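Local coordinates for Blr6230 protein (Bradyrhizobium diazoefficiens USDA 110, PDB 5NGG), which probably hydrolyses beta-lactam antibiotics, as a zinc-dependent metallo-beta-lactamase of subclass B3 known as BJP-1, at residues T77-I80 and K81-A85; D105-G108 and G109-E112; E140-E143 and D144-F147. One frame throughout, in Å; residues are numbered along the deposited sequence. Where two conformers were deposited one is given.

Contact 1 (T77-I80 and K81-A85)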
# COMPACT_ATOMS: atom_id res chain seq x y z
N THR A 77 -1.92 7.33 -13.83
CA THR A 77 -0.73 8.10 -13.42
C THR A 77 -0.93 9.59 -13.59
O THR A 77 -0.51 10.37 -12.72
CB THR A 77 0.52 7.59 -14.14
OG1 THR A 77 0.62 6.18 -13.91
CG2 THR A 77 1.80 8.23 -13.64
N GLY A 78 -1.57 10.00 -14.68
CA GLY A 78 -1.85 11.41 -14.89
C GLY A 78 -2.72 12.02 -13.81
O GLY A 78 -2.48 13.14 -13.40
N MET A 79 -3.73 11.29 -13.37
CA MET A 79 -4.59 11.70 -12.27
C MET A 79 -3.79 11.91 -10.98
O MET A 79 -3.98 12.89 -10.27
CB MET A 79 -5.72 10.71 -12.03
CG MET A 79 -6.55 11.05 -10.81
SD MET A 79 -7.90 9.90 -10.54
CE MET A 79 -9.06 10.49 -11.76
N ILE A 80 -2.93 10.96 -10.64
CA ILE A 80 -2.10 11.10 -9.45
C ILE A 80 -1.22 12.34 -9.56
O ILE A 80 -1.13 13.12 -8.60
CB ILE A 80 -1.26 9.83 -9.21
CG1 ILE A 80 -2.12 8.55 -9.06
CG2 ILE A 80 -0.36 10.00 -8.00
CD1 ILE A 80 -3.27 8.62 -8.08
N LYS A 81 -0.57 12.53 -10.70
CA LYS A 81 0.29 13.70 -10.89
C LYS A 81 -0.53 14.99 -10.74
O LYS A 81 -0.06 15.98 -10.15
CB LYS A 81 1.03 13.60 -12.24
CG LYS A 81 2.11 12.52 -12.28
CD LYS A 81 3.09 12.64 -13.43
CE LYS A 81 2.49 12.22 -14.73
NZ LYS A 81 3.52 12.21 -15.82
N ASP A 82 -1.75 14.97 -11.27
CA ASP A 82 -2.66 16.11 -11.14
C ASP A 82 -3.02 16.40 -9.68
O ASP A 82 -3.00 17.58 -9.27
CB ASP A 82 -3.93 15.89 -11.99
CG ASP A 82 -3.70 16.11 -13.48
OD1 ASP A 82 -2.65 16.65 -13.88
OD2 ASP A 82 -4.61 15.73 -14.26
N ASN A 83 -3.32 15.36 -8.91
CA ASN A 83 -3.63 15.54 -7.48
C ASN A 83 -2.46 16.15 -6.70
O ASN A 83 -2.67 16.98 -5.80
CB ASN A 83 -4.02 14.20 -6.87
CG ASN A 83 -5.36 13.72 -7.34
OD1 ASN A 83 -6.18 14.51 -7.87
ND2 ASN A 83 -5.61 12.43 -7.17
N ILE A 84 -1.25 15.71 -7.01
CA ILE A 84 -0.03 16.26 -6.41
C ILE A 84 0.02 17.76 -6.66
O ILE A 84 0.26 18.55 -5.75
CB ILE A 84 1.22 15.50 -6.92
CG1 ILE A 84 1.19 14.06 -6.36
CG2 ILE A 84 2.52 16.20 -6.54
CD1 ILE A 84 2.20 13.12 -6.97
N ALA A 85 -0.20 18.14 -7.92
CA ALA A 85 -0.15 19.56 -8.28
C ALA A 85 -1.28 20.36 -7.63
O ALA A 85 -1.08 21.54 -7.25
CB ALA A 85 -0.20 19.69 -9.79
O HOH W 1 -1.17 14.97 -15.25
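Thr-77 meets Lys-81 one helical turn later, through both backbone and side chain. The carbonyl O of Thr-77 takes the N-H of Lys-81 at 3.0 Å from O to N, in a nearly straight bond of 166°. Lys-81 CG packs 3.4 Å from the same Thr-77 O, and further out Lys-81 CE crosses Thr-77 CG2 at 4.2 Å, a loose apolar touch. The lysine chain is extended until chi3 (-75°), where it bends, and its amino group ends in salt bridges with Glu-112 and Glu-116. All three of these residues bind a zinc ion in a crystal structure of this protein, although no zinc is bound at that site in this model. Gly-78 presents only its backbone: its O accepts from Asp-82 N at 2.9 Å and from a water molecule. That water also approaches Asp-82 OD1, but Asp-82 has two conformers, which makes this second link doubtful. Met-79 O receives Asn-83 N at 2.9 Å. Beside this bond the methionine and asparagine side chains run in the same direction, with Met-79 CG 4.0 Å from Asn-83 ND2; the amide nitrogen itself is tied to Val-50 O. Last comes Ile-80, whose O accepts a hydrogen bond from Ile-84 N. On the buried side its CG2 branch touches Ile-84 CD1 at 4.2 Å, methyl against methyl. Four successive i to i+4 bonds thus define the alpha-helical repeat. Helix 77-86 is the crossover helix of a beta-alpha-beta unit between parallel strands 65-69 and 94-98: Ile-80 and Ile-84 pack on the loop residues Val-57 and Phe-89, while Thr-77 rests against helix 110-117.

Contact 2 (D105-G108 and G109-E112); sequences DHTG and GFAE. With ZN (zinc ion), chain C.
Packing of Thr-107 against Phe-110 is the chief apolar contact. The CA of Thr-107 sits over one face of the Phe-110 ring, 3.9 Å from its centroid and 14° off the normal, a CH-pi contact. Chi1 of Thr-107 (62°) sets OG1 between backbone N and carbonyl carbon and CG2 beside that N, 3.7 Å from Phe-110 CE2. The carbonyl O of His-106 approaches the far part of the ring, lying 3.6 Å from Phe-110 CZ. Among hydrogen bonds, Phe-110 N donates to Thr-107 O at 3.1 Å; the bond is straight at the hydrogen, though the donor stands well above the carbonyl plane. It closes a type I beta turn with Gly-108 and Gly-109 at its corners. Waters extend the turn into the next helix: one joins Thr-107 O to Ala-111 N, another Gly-108 O to Glu-112 N, and a third Gly-108 O to Glu-112 OE1. Metal coordination occupies the other end, where Asp-105 OD2 and His-106 NE2 each bind the zinc ion at 2.1 Å; they close the superfamily's HxHxDH motif, begun by His-101 and His-103. A water ligand of this zinc donates to Asp-105 OD1, and His-242 is a further ligand. The turn links the short helix 104-107 to helix 110-117, and both Thr-107 and Phe-110 lean on Leu-131 of helix 128-133.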
# COMPACT_ATOMS: atom_id res chain seq x y z
N ASP A 105 -2.13 -2.36 -9.24
CA ASP A 105 -2.95 -1.28 -8.71
C ASP A 105 -2.20 -0.34 -7.78
O ASP A 105 -2.73 0.71 -7.42
CB ASP A 105 -4.25 -1.81 -8.08
CG ASP A 105 -4.07 -2.87 -7.00
OD1 ASP A 105 -3.20 -3.77 -7.14
OD2 ASP A 105 -4.87 -2.78 -6.02
N HIS A 106 -0.96 -0.70 -7.43
CA HIS A 106 -0.09 0.15 -6.61
C HIS A 106 1.22 0.54 -7.31
O HIS A 106 1.89 1.46 -6.86
CB HIS A 106 0.21 -0.52 -5.28
CG HIS A 106 -1.04 -1.01 -4.61
ND1 HIS A 106 -2.00 -0.15 -4.12
CD2 HIS A 106 -1.57 -2.25 -4.51
CE1 HIS A 106 -3.05 -0.85 -3.72
NE2 HIS A 106 -2.81 -2.13 -3.93
N THR A 107 1.57 -0.15 -8.39
CA THR A 107 2.87 0.05 -9.06
C THR A 107 2.75 0.64 -10.45
O THR A 107 3.76 0.85 -11.13
CB THR A 107 3.58 -1.29 -9.24
OG1 THR A 107 2.74 -2.09 -10.08
CG2 THR A 107 3.81 -2.02 -7.93
N GLY A 108 1.52 0.91 -10.90
CA GLY A 108 1.26 1.25 -12.28
C GLY A 108 1.94 2.50 -12.78
O GLY A 108 2.13 2.63 -13.99
N GLY A 109 2.28 3.41 -11.88
CA GLY A 109 2.96 4.66 -12.25
C GLY A 109 4.43 4.73 -11.91
O GLY A 109 5.05 5.78 -12.15
N PHE A 110 5.00 3.64 -11.36
CA PHE A 110 6.39 3.73 -10.92
C PHE A 110 7.39 4.00 -12.04
O PHE A 110 8.26 4.88 -11.90
CB PHE A 110 6.83 2.44 -10.20
CG PHE A 110 6.27 2.26 -8.79
CD1 PHE A 110 5.64 3.26 -8.08
CD2 PHE A 110 6.45 1.04 -8.16
CE1 PHE A 110 5.18 3.03 -6.79
CE2 PHE A 110 6.00 0.83 -6.87
CZ PHE A 110 5.38 1.83 -6.18
N ALA A 111 7.33 3.24 -13.13
CA ALA A 111 8.30 3.44 -14.20
C ALA A 111 8.24 4.86 -14.75
O ALA A 111 9.28 5.52 -15.00
CB ALA A 111 8.09 2.42 -15.30
N GLU A 112 7.02 5.36 -14.92
CA GLU A 112 6.82 6.70 -15.47
C GLU A 112 7.35 7.77 -14.53
O GLU A 112 8.09 8.68 -14.95
CB GLU A 112 5.34 6.94 -15.74
CG GLU A 112 5.03 8.33 -16.24
CD GLU A 112 3.63 8.50 -16.76
OE1 GLU A 112 3.02 7.50 -17.22
OE2 GLU A 112 3.15 9.65 -16.78
ZN ZN C . -4.37 -3.46 -4.07
O HOH W 2 -3.68 -5.23 -4.85
O HOH W 3 5.39 1.07 -13.42
O HOH W 4 4.75 3.54 -15.01
O HOH W 5 2.45 5.15 -15.88

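Contact 3 (E140-E143 and D144-F147)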
# COMPACT_ATOMS: atom_id res chain seq x y z
N GLU A 140 2.02 -15.35 -14.17
CA GLU A 140 2.99 -14.46 -14.79
C GLU A 140 2.71 -14.16 -16.26
O GLU A 140 3.29 -13.21 -16.81
CB GLU A 140 4.40 -15.06 -14.65
CG GLU A 140 4.85 -15.28 -13.21
CD GLU A 140 4.49 -16.63 -12.60
OE1 GLU A 140 3.71 -17.40 -13.21
OE2 GLU A 140 4.99 -16.92 -11.48
N LYS A 141 1.84 -14.94 -16.89
CA LYS A 141 1.46 -14.72 -18.30
C LYS A 141 0.19 -13.90 -18.44
O LYS A 141 -0.23 -13.60 -19.56
CB LYS A 141 1.30 -16.07 -19.01
CG LYS A 141 2.56 -16.91 -18.91
CD LYS A 141 2.55 -18.16 -19.78
CE LYS A 141 1.41 -19.09 -19.42
N ASN A 142 -0.43 -13.51 -17.32
CA ASN A 142 -1.67 -12.75 -17.37
C ASN A 142 -1.40 -11.27 -17.66
O ASN A 142 -1.00 -10.50 -16.76
CB ASN A 142 -2.44 -12.92 -16.06
CG ASN A 142 -3.84 -12.36 -16.11
OD1 ASN A 142 -4.17 -11.53 -16.96
ND2 ASN A 142 -4.70 -12.84 -15.20
N GLU A 143 -1.63 -10.87 -18.89
CA GLU A 143 -1.36 -9.50 -19.30
C GLU A 143 -2.25 -8.46 -18.63
O GLU A 143 -1.84 -7.31 -18.50
CB GLU A 143 -1.47 -9.37 -20.82
CG GLU A 143 -0.39 -10.12 -21.60
CD GLU A 143 0.98 -9.46 -21.56
OE1 GLU A 143 1.17 -8.42 -20.88
OE2 GLU A 143 1.89 -9.98 -22.23
N ASP A 144 -3.43 -8.82 -18.18
CA ASP A 144 -4.25 -7.79 -17.54
C ASP A 144 -3.82 -7.50 -16.09
O ASP A 144 -4.36 -6.59 -15.45
CB ASP A 144 -5.73 -8.11 -17.71
CG ASP A 144 -6.18 -8.03 -19.16
OD1 ASP A 144 -6.26 -6.91 -19.71
OD2 ASP A 144 -6.43 -9.09 -19.77
N LEU A 145 -2.85 -8.27 -15.57
CA LEU A 145 -2.24 -7.97 -14.27
C LEU A 145 -0.79 -7.47 -14.40
O LEU A 145 -0.10 -7.23 -13.40
CB LEU A 145 -2.33 -9.20 -13.37
CG LEU A 145 -3.74 -9.74 -13.09
CD1 LEU A 145 -3.65 -11.01 -12.28
CD2 LEU A 145 -4.59 -8.70 -12.35
N ALA A 146 -0.33 -7.28 -15.63
CA ALA A 146 1.00 -6.76 -15.87
C ALA A 146 1.07 -5.25 -15.64
O ALA A 146 0.06 -4.55 -15.64
CB ALA A 146 1.43 -7.10 -17.28
N PHE A 147 2.28 -4.77 -15.45
CA PHE A 147 2.53 -3.32 -15.31
C PHE A 147 3.90 -2.98 -15.84
O PHE A 147 4.72 -3.88 -16.02
CB PHE A 147 2.37 -2.88 -13.84
CG PHE A 147 3.27 -3.58 -12.88
CD1 PHE A 147 4.55 -3.08 -12.58
CD2 PHE A 147 2.85 -4.74 -12.24
CE1 PHE A 147 5.36 -3.73 -11.67
CE2 PHE A 147 3.65 -5.38 -11.32
CZ PHE A 147 4.92 -4.87 -11.03
O HOH W 6 -5.17 -11.41 -19.61
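With CG opposite the backbone N (chi1 -170°), Asn-142 swings its amide forward along the chain, over the start of the following turn. There Asn-142 OD1 accepts from Asp-144 N at 3.1 Å, closing an Asx turn; the bond is bent, at 139° about the hydrogen. Asn-142 O in turn receives Leu-145 N, also at 3.1 Å, with the donor raised above the carbonyl plane. The backbone angles of Glu-143 and Asp-144 make this a type I beta turn, so one asparagine holds the turn by side chain and main chain together. A weak bond from Ala-146 N to Glu-143 O, 3.2 Å long, carries the curl one residue further. Leu-145 crosses the asparagine amide obliquely, its CD1 methyl 3.6 Å from Asn-142 ND2, while that nitrogen finds its hydrogen-bond acceptor in Asp-139. The glutamate chain bends at chi2 (-74°), which brings Glu-143 OE1 to 3.8 Å from Ala-146 CB, a plain packing contact. A water donates to Asn-142 OD1 at 2.8 Å; its second bond, to Asp-144 OD2, is doubtful because that aspartate has two conformers. Leu-145 is buried, while Glu-143 and Asp-144 are exposed. The segment belongs to the long loop between helix 128-133 and strand 154-156, and lies against two helices: Leu-145 packs on Phe-26 of helix 23-30 and on Leu-104 of helix 104-107, while Asn-142 touches Ile-23.

Contact 2 stands between the other two and alone supplies zinc ligands, Asp-105 and His-106, both to the same zinc ion. Its far end reaches contact 1: Lys-81 NZ lies 2.8 Å from Glu-112 OE2 in a salt bridge, and Thr-77 OG1 packs 3.2 Å from Gly-109 CA, joining the crossover helix to the turn behind the metal ligands. On the other flank Thr-107 OG1 lies 3.2 Å from Phe-147 CG of contact 3. Contacts 1 and 3 do not touch, their nearest atoms being about 9 Å apart. The side chain of Leu-145 in contact 3 comes within about 9 Å of a zinc ion, and that of Ile-80 in contact 1 within about 13 Å.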